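Local coordinates for periplasmic cell division protein (SufI) (Aquifex aeolicus, PDB 6SYY) that is a copper-containing multicopper oxidase that probably couples the oxidation of its substrates to the reduction of dioxygen at a cluster of three coppers, at residues Q190-E195 with S377-L382; Y240-R245 with E365-K370; K246-R251 with V305-A310; N269-F274 with V290-V295. One frame throughout, in Å; residues are numbered along the deposited sequence.

How the contacts relate
The four contacts are nested along the chain: contact 4 lies within the loop closed by contact 3, that within contact 2, and all within contact 1. Contact 3 is the spatial hub, its centre about 10 Å from that of contact 2 and about 12 Å from those of contacts 1 and 4, and it touches all three. Contact 1 has its centre about 20 Å from those of contacts 2 and 4, touching neither. Strand 239-244 leads into strand 247-254, while strand 300-306 lies beside strand 270-279. Contacts 2 to 4 join strands of the probably cupredoxin-like second domain; contact 1 packs helix 183-192 on the loop after strand 361-370. All lie away from the copper sites.

Contact 1. Residues Q190-E195 with S377-L382; sequences QALDLE and SIPQRL
Leu-192, whose carbonyl oxygen accepts a hydrogen bond from the hydroxyl of Tyr-374, also sends its side chain to the backbone of Ser-377, where Leu-192 CD2 lies 3.4 Å from Ser-377 O. Across the two segments themselves that approach is a methyl beside a carbonyl, an ordinary van der Waals contact. The torsions explain the reach: CG sits anti to the carbonyl carbon (chi1 -57°), and chi2 of 173° sends CD1 on in the extended direction and leaves the CD2 branch turned to Ser-377. Leu-192 CD2 also comes to 4.4 Å from Ile-378 CA and only grazes Pro-379, at 4.5 Å from CD. The preceding residue, Ala-191, completes the interface, with its CB pointing toward the loop and 4.1 Å from Pro-379 CG. The proline thus offers its CG and CD to two consecutive residues near the end of helix 183-192, and it also rests on Leu-188 one turn earlier. Asp-193 departs from helical torsions with a positive phi of 56°, and its N makes a weak bond to Gln-190 O. Ser-377 and Ile-378 point their CB atoms away from the helix; the side chain of Ile-378 packs on Ile-247, which Leu-192 touches as well, and on Trp-275. With 148 Å² buried in all, and the nearest CA atoms, those of Leu-192 and Ser-377, 7.2 Å apart, this is a light, surface-level packing of a helix against an irregular loop. Its chemistry is apolar and shape-based, and the polar fastening comes from Tyr-374, outside the two segments.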
# COMPACT_ATOMS: atom_id res chain seq x y z
N GLN A 190 0.80 -10.89 -21.73
CA GLN A 190 0.65 -11.32 -23.11
C GLN A 190 -0.81 -11.33 -23.53
O GLN A 190 -1.15 -10.89 -24.64
CB GLN A 190 1.27 -12.70 -23.31
CG GLN A 190 1.14 -13.23 -24.72
CD GLN A 190 1.56 -14.68 -24.83
OE1 GLN A 190 2.55 -15.01 -25.48
NE2 GLN A 190 0.81 -15.57 -24.18
N ALA A 191 -1.69 -11.83 -22.66
CA ALA A 191 -3.11 -11.89 -22.99
C ALA A 191 -3.67 -10.50 -23.30
O ALA A 191 -4.52 -10.37 -24.19
CB ALA A 191 -3.89 -12.52 -21.83
N LEU A 192 -3.19 -9.46 -22.62
CA LEU A 192 -3.74 -8.13 -22.78
C LEU A 192 -2.77 -7.13 -23.40
O LEU A 192 -3.10 -5.94 -23.48
CB LEU A 192 -4.23 -7.60 -21.43
CG LEU A 192 -5.27 -8.47 -20.74
CD1 LEU A 192 -5.58 -7.96 -19.34
CD2 LEU A 192 -6.54 -8.54 -21.57
N ASP A 193 -1.58 -7.57 -23.83
CA ASP A 193 -0.59 -6.67 -24.43
C ASP A 193 -0.26 -5.52 -23.48
O ASP A 193 -0.11 -4.37 -23.90
CB ASP A 193 -1.07 -6.15 -25.79
CG ASP A 193 0.06 -5.61 -26.64
OD1 ASP A 193 1.23 -5.82 -26.27
OD2 ASP A 193 -0.23 -4.96 -27.67
N LEU A 194 -0.16 -5.82 -22.19
CA LEU A 194 0.14 -4.80 -21.21
C LEU A 194 1.57 -4.30 -21.36
O LEU A 194 2.48 -5.05 -21.75
CB LEU A 194 -0.08 -5.33 -19.79
CG LEU A 194 -1.49 -5.81 -19.45
CD1 LEU A 194 -1.58 -6.29 -17.99
CD2 LEU A 194 -2.53 -4.73 -19.74
N GLU A 195 1.77 -3.02 -21.06
CA GLU A 195 3.09 -2.40 -21.07
C GLU A 195 3.07 -1.25 -20.08
O GLU A 195 2.16 -0.42 -20.11
CB GLU A 195 3.46 -1.90 -22.47
CG GLU A 195 4.78 -1.14 -22.51
CD GLU A 195 5.19 -0.74 -23.91
OE1 GLU A 195 4.53 -1.18 -24.88
OE2 GLU A 195 6.17 0.03 -24.04
N SER A 377 -9.34 -10.20 -24.79
CA SER A 377 -10.41 -10.56 -23.87
C SER A 377 -9.85 -10.65 -22.46
O SER A 377 -8.71 -11.09 -22.25
CB SER A 377 -11.04 -11.89 -24.24
OG SER A 377 -11.45 -11.90 -25.59
N ILE A 378 -10.65 -10.24 -21.48
CA ILE A 378 -10.25 -10.46 -20.09
C ILE A 378 -10.25 -11.96 -19.82
O ILE A 378 -11.25 -12.64 -20.09
CB ILE A 378 -11.20 -9.73 -19.14
CG1 ILE A 378 -11.09 -8.23 -19.36
CG2 ILE A 378 -10.88 -10.09 -17.70
CD1 ILE A 378 -11.76 -7.42 -18.29
N PRO A 379 -9.15 -12.53 -19.31
CA PRO A 379 -9.07 -13.98 -19.17
C PRO A 379 -9.99 -14.50 -18.09
O PRO A 379 -10.37 -13.79 -17.16
CB PRO A 379 -7.60 -14.23 -18.81
CG PRO A 379 -6.89 -12.94 -19.13
CD PRO A 379 -7.90 -11.87 -18.90
N GLN A 380 -10.36 -15.78 -18.22
CA GLN A 380 -11.22 -16.40 -17.23
C GLN A 380 -10.48 -16.60 -15.91
O GLN A 380 -11.05 -16.41 -14.83
CB GLN A 380 -11.75 -17.73 -17.76
CG GLN A 380 -12.59 -17.62 -19.02
CD GLN A 380 -14.00 -17.13 -18.75
OE1 GLN A 380 -14.38 -16.90 -17.60
NE2 GLN A 380 -14.79 -16.98 -19.81
N ARG A 381 -9.20 -16.99 -15.97
CA ARG A 381 -8.41 -17.28 -14.78
C ARG A 381 -7.15 -16.42 -14.76
O ARG A 381 -6.55 -16.15 -15.81
CB ARG A 381 -8.06 -18.77 -14.71
CG ARG A 381 -9.10 -19.60 -13.97
CD ARG A 381 -9.10 -21.07 -14.39
NE ARG A 381 -9.57 -21.24 -15.76
CZ ARG A 381 -9.77 -22.42 -16.33
NH1 ARG A 381 -9.55 -23.54 -15.66
NH2 ARG A 381 -10.20 -22.49 -17.59
N LEU A 382 -6.76 -15.99 -13.56
CA LEU A 382 -5.61 -15.13 -13.35
C LEU A 382 -4.45 -15.82 -12.65
O LEU A 382 -3.29 -15.59 -13.01
CB LEU A 382 -6.01 -13.90 -12.52
CG LEU A 382 -7.05 -12.96 -13.13
CD1 LEU A 382 -7.62 -12.04 -12.07
CD2 LEU A 382 -6.42 -12.17 -14.27

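Contact 2. Residues Y240-R245 with E365-K370; sequences YMDVER and EFRVTK
Arg-367 lays its guanidinium flat on the ring of Tyr-240: the planes differ by 8°, and CZ stands 3.6 Å from the ring centroid, a cation-pi stack over one face. The chain bends at chi2 (149°) to bring the group across, and Arg-367 NE makes a nearly straight salt bridge to Glu-365 OE2 (2.7 Å, 171°), almost in the guanidinium plane, which fixes its rotation. On the same strand face, Asp-242 OD1 makes a long salt bridge to Arg-367 NH1 at 3.9 Å, so two carboxylates share one cation. A leucine at Arg-367 would probably leave Glu-365 and Asp-242 without their counter-charge and the Tyr-240 face without its stacked partner. On the other face Val-243 packs CG1 on Phe-366 CD1 and CG2 on Val-368 CG2, each at 3.7 Å. Between the two faces runs the parallel backbone pairing, with Val-243 N bonded to Arg-367 O at 2.8 Å; a beta bulge after Val-243 shifts the register, and Arg-245 N reaches Lys-370 O at 3.1 Å. The guanidinium of Arg-245 is held by Arg-308 O, Ala-310 O and Asp-371. Strand 361-370 also pairs with strand 315-321, and Met-241 and Val-243 rest on Tyr-248 of strand 247-254.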
# COMPACT_ATOMS: atom_id res chain seq x y z
N TYR A 240 -5.52 14.50 -15.57
CA TYR A 240 -6.23 13.85 -16.67
C TYR A 240 -5.27 12.88 -17.35
O TYR A 240 -4.05 13.02 -17.27
CB TYR A 240 -6.77 14.85 -17.70
CG TYR A 240 -5.71 15.54 -18.55
CD1 TYR A 240 -5.19 14.92 -19.70
CD2 TYR A 240 -5.24 16.81 -18.23
CE1 TYR A 240 -4.22 15.55 -20.48
CE2 TYR A 240 -4.27 17.44 -19.01
CZ TYR A 240 -3.77 16.80 -20.13
OH TYR A 240 -2.81 17.43 -20.90
N MET A 241 -5.85 11.90 -18.04
CA MET A 241 -5.07 11.04 -18.92
C MET A 241 -5.91 10.71 -20.14
O MET A 241 -7.08 10.35 -20.01
CB MET A 241 -4.63 9.75 -18.22
CG MET A 241 -3.92 8.75 -19.12
SD MET A 241 -3.28 7.31 -18.24
CE MET A 241 -2.80 6.27 -19.61
N ASP A 242 -5.32 10.85 -21.33
CA ASP A 242 -5.95 10.37 -22.54
C ASP A 242 -5.82 8.86 -22.62
O ASP A 242 -4.76 8.30 -22.32
CB ASP A 242 -5.32 11.00 -23.78
CG ASP A 242 -5.52 12.50 -23.85
OD1 ASP A 242 -6.11 13.08 -22.91
OD2 ASP A 242 -5.09 13.09 -24.85
N VAL A 243 -6.90 8.20 -23.01
CA VAL A 243 -6.91 6.75 -23.18
C VAL A 243 -7.50 6.43 -24.54
O VAL A 243 -8.18 7.24 -25.17
CB VAL A 243 -7.71 6.03 -22.07
CG1 VAL A 243 -7.16 6.38 -20.70
CG2 VAL A 243 -9.18 6.39 -22.16
N GLU A 244 -7.21 5.22 -25.00
CA GLU A 244 -7.82 4.67 -26.20
C GLU A 244 -8.88 3.64 -25.81
O GLU A 244 -8.98 3.23 -24.65
CB GLU A 244 -6.75 4.04 -27.10
CG GLU A 244 -5.46 4.84 -27.13
CD GLU A 244 -4.39 4.19 -27.99
OE1 GLU A 244 -4.73 3.30 -28.79
OE2 GLU A 244 -3.20 4.57 -27.85
N ARG A 245 -9.68 3.23 -26.79
CA ARG A 245 -10.68 2.19 -26.56
C ARG A 245 -9.95 0.86 -26.42
O ARG A 245 -9.81 0.08 -27.37
CB ARG A 245 -11.73 2.17 -27.66
CG ARG A 245 -12.67 3.38 -27.62
CD ARG A 245 -13.83 3.26 -28.60
NE ARG A 245 -14.76 2.20 -28.25
CZ ARG A 245 -14.90 1.06 -28.92
NH1 ARG A 245 -14.16 0.83 -30.00
NH2 ARG A 245 -15.77 0.15 -28.52
N GLU A 365 -9.66 12.32 -14.19
CA GLU A 365 -10.49 12.31 -15.39
C GLU A 365 -9.77 11.56 -16.50
O GLU A 365 -8.60 11.83 -16.78
CB GLU A 365 -10.82 13.74 -15.83
CG GLU A 365 -11.17 13.89 -17.29
CD GLU A 365 -11.28 15.34 -17.70
OE1 GLU A 365 -11.87 16.13 -16.93
OE2 GLU A 365 -10.78 15.70 -18.79
N PHE A 366 -10.48 10.63 -17.13
CA PHE A 366 -9.99 9.92 -18.31
C PHE A 366 -10.73 10.42 -19.53
O PHE A 366 -11.96 10.54 -19.51
CB PHE A 366 -10.17 8.41 -18.17
CG PHE A 366 -9.36 7.80 -17.08
CD1 PHE A 366 -8.03 7.48 -17.29
CD2 PHE A 366 -9.92 7.54 -15.84
CE1 PHE A 366 -7.27 6.91 -16.28
CE2 PHE A 366 -9.17 6.98 -14.83
CZ PHE A 366 -7.84 6.66 -15.05
N ARG A 367 -9.99 10.71 -20.59
CA ARG A 367 -10.55 11.20 -21.85
C ARG A 367 -10.29 10.14 -22.90
O ARG A 367 -9.14 9.90 -23.28
CB ARG A 367 -9.94 12.53 -22.24
CG ARG A 367 -9.86 13.55 -21.12
CD ARG A 367 -8.66 14.46 -21.32
NE ARG A 367 -8.75 15.70 -20.56
CZ ARG A 367 -7.95 16.74 -20.76
NH1 ARG A 367 -7.02 16.69 -21.70
NH2 ARG A 367 -8.09 17.84 -20.03
N VAL A 368 -11.35 9.49 -23.37
CA VAL A 368 -11.26 8.52 -24.45
C VAL A 368 -11.09 9.28 -25.76
O VAL A 368 -12.08 9.66 -26.40
CB VAL A 368 -12.50 7.60 -24.47
CG1 VAL A 368 -12.35 6.52 -25.53
CG2 VAL A 368 -12.71 6.98 -23.11
N THR A 369 -9.85 9.50 -26.17
CA THR A 369 -9.55 10.38 -27.29
C THR A 369 -9.35 9.65 -28.61
O THR A 369 -9.47 10.29 -29.67
CB THR A 369 -8.31 11.22 -26.99
OG1 THR A 369 -7.23 10.36 -26.61
CG2 THR A 369 -8.58 12.20 -25.86
N LYS A 370 -9.06 8.35 -28.59
CA LYS A 370 -8.73 7.62 -29.80
C LYS A 370 -9.42 6.27 -29.81
O LYS A 370 -9.56 5.63 -28.77
CB LYS A 370 -7.21 7.41 -29.94
CG LYS A 370 -6.42 8.67 -30.19
CD LYS A 370 -4.94 8.35 -30.33
CE LYS A 370 -4.70 7.31 -31.41
NZ LYS A 370 -3.26 7.04 -31.61

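Contact 3. Residues K246-R251 with V305-A310; sequences KIYRFR and VDFRDA
Ile-247 and Asp-306 form a non-hydrogen-bonded antiparallel pair, and the next pair, Tyr-248 with Val-305, is bonded both ways, each N to O at 2.8 Å. This is the antiparallel pairing of strands 247-254 and 300-306 in a cupredoxin-like beta domain, and it ends where Phe-307 N bonds Lys-246 O and the chain turns into a short 3-10 segment. Asp-306 OD1 accepts from Arg-308 N, an Asx turn, on its anti side and tilted out of the carboxylate plane, and from Arg-308 NE, on its syn lone pair and 2.8 Å away. Arg-308 NH2 reaches Asp-306 OD2 at 2.9 Å, from the syn side but tilted out of the carboxylate plane, completing a side-on grip; NH1 and NH2 also donate to Tyr-374 O and Lys-376 O. With its CG anti to the backbone N (chi1 -166°), Asp-306 CG lies 3.6 Å from Ile-247 CG1, a hydrocarbon branch that partly roofs the ion pair. An asparagine here would probably leave the Arg-308 guanidinium without its negatively charged mate in the side-on grip. On the opposite face of the strands, Phe-307 presents its edge to the face of Tyr-248 in an offset T-shaped pair, with planes at 81° and centroids 5.5 Å apart. Edge against edge, Phe-307 CE2 meets Phe-250 CE2 at 3.8 Å. Val-305 CG2 reaches that same Phe-250 edge, 3.8 Å from CD2.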
# COMPACT_ATOMS: atom_id res chain seq x y z
N LYS A 246 -9.44 0.62 -25.22
CA LYS A 246 -8.62 -0.55 -24.93
C LYS A 246 -8.87 -0.96 -23.49
O LYS A 246 -9.53 -0.25 -22.72
CB LYS A 246 -7.12 -0.27 -25.15
CG LYS A 246 -6.70 -0.03 -26.59
CD LYS A 246 -5.20 -0.16 -26.80
CE LYS A 246 -4.46 1.07 -26.32
NZ LYS A 246 -3.00 0.99 -26.61
N ILE A 247 -8.35 -2.12 -23.12
CA ILE A 247 -8.29 -2.50 -21.71
C ILE A 247 -7.04 -1.88 -21.09
O ILE A 247 -5.94 -2.02 -21.63
CB ILE A 247 -8.27 -4.03 -21.55
CG1 ILE A 247 -9.62 -4.62 -21.98
CG2 ILE A 247 -7.91 -4.40 -20.10
CD1 ILE A 247 -9.61 -6.14 -22.10
N TYR A 248 -7.23 -1.17 -19.98
CA TYR A 248 -6.13 -0.61 -19.20
C TYR A 248 -6.07 -1.30 -17.85
O TYR A 248 -7.10 -1.60 -17.24
CB TYR A 248 -6.29 0.89 -19.00
CG TYR A 248 -5.92 1.73 -20.19
CD1 TYR A 248 -6.73 1.75 -21.32
CD2 TYR A 248 -4.77 2.51 -20.19
CE1 TYR A 248 -6.39 2.51 -22.43
CE2 TYR A 248 -4.43 3.28 -21.29
CZ TYR A 248 -5.24 3.27 -22.41
OH TYR A 248 -4.92 4.03 -23.51
N ARG A 249 -4.85 -1.57 -17.39
CA ARG A 249 -4.63 -2.02 -16.03
C ARG A 249 -4.17 -0.83 -15.20
O ARG A 249 -3.21 -0.14 -15.57
CB ARG A 249 -3.59 -3.14 -15.98
CG ARG A 249 -3.15 -3.50 -14.58
CD ARG A 249 -2.16 -4.63 -14.62
NE ARG A 249 -1.92 -5.19 -13.30
CZ ARG A 249 -1.30 -6.35 -13.10
NH1 ARG A 249 -0.88 -7.06 -14.14
NH2 ARG A 249 -1.11 -6.80 -11.87
N PHE A 250 -4.85 -0.58 -14.09
CA PHE A 250 -4.45 0.46 -13.15
C PHE A 250 -4.09 -0.19 -11.82
O PHE A 250 -4.90 -0.94 -11.25
CB PHE A 250 -5.55 1.50 -12.97
CG PHE A 250 -5.91 2.22 -14.23
CD1 PHE A 250 -5.07 3.19 -14.75
CD2 PHE A 250 -7.08 1.92 -14.91
CE1 PHE A 250 -5.39 3.85 -15.92
CE2 PHE A 250 -7.41 2.57 -16.08
CZ PHE A 250 -6.56 3.54 -16.59
N ARG A 251 -2.88 0.09 -11.34
CA ARG A 251 -2.40 -0.38 -10.04
C ARG A 251 -2.65 0.75 -9.05
O ARG A 251 -1.84 1.67 -8.93
CB ARG A 251 -0.93 -0.76 -10.10
CG ARG A 251 -0.66 -1.89 -11.05
CD ARG A 251 0.82 -2.09 -11.23
NE ARG A 251 1.10 -3.08 -12.27
CZ ARG A 251 1.42 -4.35 -12.03
NH1 ARG A 251 1.50 -4.79 -10.77
NH2 ARG A 251 1.65 -5.17 -13.04
N VAL A 305 -9.86 -1.93 -16.62
CA VAL A 305 -10.92 -1.06 -17.11
C VAL A 305 -10.95 -1.17 -18.62
O VAL A 305 -9.93 -0.93 -19.29
CB VAL A 305 -10.73 0.40 -16.67
CG1 VAL A 305 -11.90 1.25 -17.12
CG2 VAL A 305 -10.57 0.48 -15.16
N ASP A 306 -12.11 -1.54 -19.17
CA ASP A 306 -12.25 -1.72 -20.61
C ASP A 306 -12.87 -0.45 -21.17
O ASP A 306 -14.09 -0.28 -21.19
CB ASP A 306 -13.09 -2.96 -20.92
CG ASP A 306 -12.98 -3.38 -22.38
OD1 ASP A 306 -12.57 -2.55 -23.21
OD2 ASP A 306 -13.31 -4.54 -22.69
N PHE A 307 -12.02 0.46 -21.63
CA PHE A 307 -12.53 1.70 -22.19
C PHE A 307 -13.21 1.51 -23.55
O PHE A 307 -13.73 2.49 -24.09
CB PHE A 307 -11.41 2.73 -22.29
CG PHE A 307 -11.01 3.31 -20.96
CD1 PHE A 307 -11.83 4.22 -20.31
CD2 PHE A 307 -9.81 2.95 -20.36
CE1 PHE A 307 -11.47 4.75 -19.08
CE2 PHE A 307 -9.44 3.47 -19.13
CZ PHE A 307 -10.27 4.38 -18.49
N ARG A 308 -13.23 0.29 -24.09
CA ARG A 308 -14.09 0.02 -25.24
C ARG A 308 -15.56 0.14 -24.88
O ARG A 308 -16.40 0.28 -25.79
CB ARG A 308 -13.80 -1.36 -25.82
CG ARG A 308 -12.41 -1.51 -26.39
CD ARG A 308 -12.11 -2.94 -26.82
NE ARG A 308 -12.08 -3.86 -25.69
CZ ARG A 308 -11.80 -5.16 -25.79
NH1 ARG A 308 -11.52 -5.69 -26.97
NH2 ARG A 308 -11.80 -5.92 -24.70
N ASP A 309 -15.91 0.08 -23.59
CA ASP A 309 -17.27 0.39 -23.16
C ASP A 309 -17.66 1.81 -23.54
O ASP A 309 -18.85 2.09 -23.74
CB ASP A 309 -17.40 0.24 -21.64
CG ASP A 309 -17.27 -1.19 -21.18
OD1 ASP A 309 -17.11 -2.08 -22.03
OD2 ASP A 309 -17.33 -1.41 -19.95
N ALA A 310 -16.69 2.71 -23.62
CA ALA A 310 -16.92 4.12 -23.87
C ALA A 310 -16.79 4.43 -25.36
O ALA A 310 -16.21 3.67 -26.14
CB ALA A 310 -15.94 4.97 -23.06

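Contact 4. Residues N269-F274 with V290-V295; sequences NQRMRF and VNEILV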
# COMPACT_ATOMS: atom_id res chain seq x y z
N ASN A 269 -24.23 9.61 -16.64
CA ASN A 269 -25.09 9.16 -15.56
C ASN A 269 -24.51 7.93 -14.88
O ASN A 269 -24.24 7.93 -13.67
CB ASN A 269 -26.49 8.86 -16.09
CG ASN A 269 -27.18 10.08 -16.65
OD1 ASN A 269 -27.78 10.02 -17.73
ND2 ASN A 269 -27.10 11.19 -15.93
N GLN A 270 -24.31 6.86 -15.65
CA GLN A 270 -24.09 5.54 -15.09
C GLN A 270 -22.67 5.37 -14.53
O GLN A 270 -21.76 6.15 -14.83
CB GLN A 270 -24.36 4.47 -16.16
CG GLN A 270 -25.82 4.44 -16.62
CD GLN A 270 -26.02 3.61 -17.87
OE1 GLN A 270 -25.06 3.09 -18.44
NE2 GLN A 270 -27.27 3.48 -18.31
N ARG A 271 -22.53 4.36 -13.68
CA ARG A 271 -21.22 3.89 -13.22
C ARG A 271 -20.72 2.83 -14.20
O ARG A 271 -21.43 1.87 -14.51
CB ARG A 271 -21.31 3.28 -11.82
CG ARG A 271 -21.74 4.22 -10.71
CD ARG A 271 -21.64 3.49 -9.38
NE ARG A 271 -21.82 4.38 -8.23
CZ ARG A 271 -21.47 4.05 -6.99
NH1 ARG A 271 -20.92 2.87 -6.74
NH2 ARG A 271 -21.67 4.91 -5.99
N MET A 272 -19.49 3.01 -14.68
CA MET A 272 -18.90 2.03 -15.58
C MET A 272 -18.44 0.81 -14.81
O MET A 272 -18.01 0.90 -13.65
CB MET A 272 -17.73 2.65 -16.35
CG MET A 272 -17.10 1.71 -17.37
SD MET A 272 -15.83 2.53 -18.33
CE MET A 272 -16.80 3.84 -19.04
N ARG A 273 -18.54 -0.35 -15.45
CA ARG A 273 -18.01 -1.57 -14.86
C ARG A 273 -16.49 -1.64 -15.00
O ARG A 273 -15.90 -1.05 -15.90
CB ARG A 273 -18.64 -2.81 -15.50
CG ARG A 273 -18.47 -2.92 -17.02
CD ARG A 273 -18.50 -4.39 -17.41
NE ARG A 273 -18.85 -4.68 -18.80
CZ ARG A 273 -18.09 -4.39 -19.85
NH1 ARG A 273 -16.94 -3.76 -19.69
NH2 ARG A 273 -18.48 -4.73 -21.07
N PHE A 274 -15.87 -2.37 -14.08
CA PHE A 274 -14.45 -2.70 -14.15
C PHE A 274 -14.23 -3.93 -13.27
O PHE A 274 -15.16 -4.41 -12.61
CB PHE A 274 -13.56 -1.52 -13.75
CG PHE A 274 -13.83 -0.99 -12.37
CD1 PHE A 274 -12.97 -1.31 -11.32
CD2 PHE A 274 -14.91 -0.16 -12.12
CE1 PHE A 274 -13.20 -0.82 -10.05
CE2 PHE A 274 -15.14 0.33 -10.84
CZ PHE A 274 -14.29 0.00 -9.81
N VAL A 290 -16.93 -5.36 -10.65
CA VAL A 290 -17.48 -4.46 -9.64
C VAL A 290 -17.83 -3.15 -10.32
O VAL A 290 -17.53 -2.93 -11.50
CB VAL A 290 -16.50 -4.21 -8.48
CG1 VAL A 290 -16.15 -5.50 -7.77
CG2 VAL A 290 -15.25 -3.50 -8.99
N ASN A 291 -18.47 -2.26 -9.56
CA ASN A 291 -18.65 -0.88 -9.98
C ASN A 291 -18.12 0.10 -8.95
O ASN A 291 -18.32 1.32 -9.09
CB ASN A 291 -20.13 -0.59 -10.30
CG ASN A 291 -21.07 -0.98 -9.18
OD1 ASN A 291 -20.79 -0.72 -8.00
ND2 ASN A 291 -22.19 -1.59 -9.53
N GLU A 292 -17.44 -0.38 -7.91
CA GLU A 292 -16.74 0.47 -6.96
C GLU A 292 -15.76 -0.38 -6.16
O GLU A 292 -15.93 -1.59 -6.02
CB GLU A 292 -17.70 1.21 -6.02
CG GLU A 292 -18.52 0.30 -5.13
CD GLU A 292 -19.15 1.05 -3.98
OE1 GLU A 292 -18.60 0.98 -2.86
OE2 GLU A 292 -20.19 1.72 -4.19
N ILE A 293 -14.74 0.28 -5.62
CA ILE A 293 -13.76 -0.36 -4.75
C ILE A 293 -13.42 0.57 -3.60
O ILE A 293 -13.30 1.79 -3.77
CB ILE A 293 -12.47 -0.76 -5.51
CG1 ILE A 293 -11.89 0.45 -6.26
CG2 ILE A 293 -12.74 -1.91 -6.46
CD1 ILE A 293 -10.50 0.20 -6.78
N LEU A 294 -13.27 -0.01 -2.42
CA LEU A 294 -12.85 0.70 -1.22
C LEU A 294 -11.39 0.36 -0.97
O LEU A 294 -11.03 -0.82 -0.90
CB LEU A 294 -13.71 0.28 -0.02
CG LEU A 294 -13.61 1.04 1.30
CD1 LEU A 294 -14.04 2.48 1.11
CD2 LEU A 294 -14.47 0.36 2.35
N VAL A 295 -10.55 1.38 -0.87
CA VAL A 295 -9.11 1.19 -0.72
C VAL A 295 -8.61 2.09 0.40
O VAL A 295 -8.74 3.32 0.33
CB VAL A 295 -8.36 1.44 -2.04
CG1 VAL A 295 -8.89 2.68 -2.75
CG2 VAL A 295 -6.86 1.54 -1.79
O HOH W 1 -17.77 2.51 -11.62
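Phe-274 meets Val-290, Asn-291, Glu-292 and Ile-293 as its side chain runs out from the strand. Its CB touches the Val-305 side chain of strand 300-306, and chi1 of 58° places CG between the backbone N and the carbonyl carbon, turning the ring over the partner chain. Along one side of the Phe-274 ring, CD1 faces Val-290 CG2, and CE1 comes nearer to that methyl, 3.5 Å away; Ile-293 CG2 approaches CE1 at the edge. On the other side, Phe-274 CD2 looks at Val-290 O and Phe-274 CE2 at Asn-291 C, 3.5 Å off. At the tip, Phe-274 CZ lies 3.7 Å from Glu-292 N. Val-290 CG2 sits over the face, 3.9 Å from the Phe-274 ring centroid and 24° off the normal, a CH-pi contact. Underneath, the two residues make an antiparallel hydrogen-bonded pair: Val-290 N to Phe-274 O is 2.8 Å with an angle of 176°, and Phe-274 N to Val-290 O closes it. Toward Met-272 and Asn-291 the backbones diverge, and a water lies within hydrogen-bonding distance of Met-272 O and Asn-291 O. Further out, Arg-271 NH1 makes a salt bridge to Glu-292 OE2 (2.9 Å), which lies in the guanidinium plane and is met on its anti side. Glu-292 OE1 pairs with Arg-262, and Arg-271 also makes a cation-pi contact with Phe-321. The chemistry thus grades from apolar interior to charged rim, where Glu-292 probably balances two arginines at once.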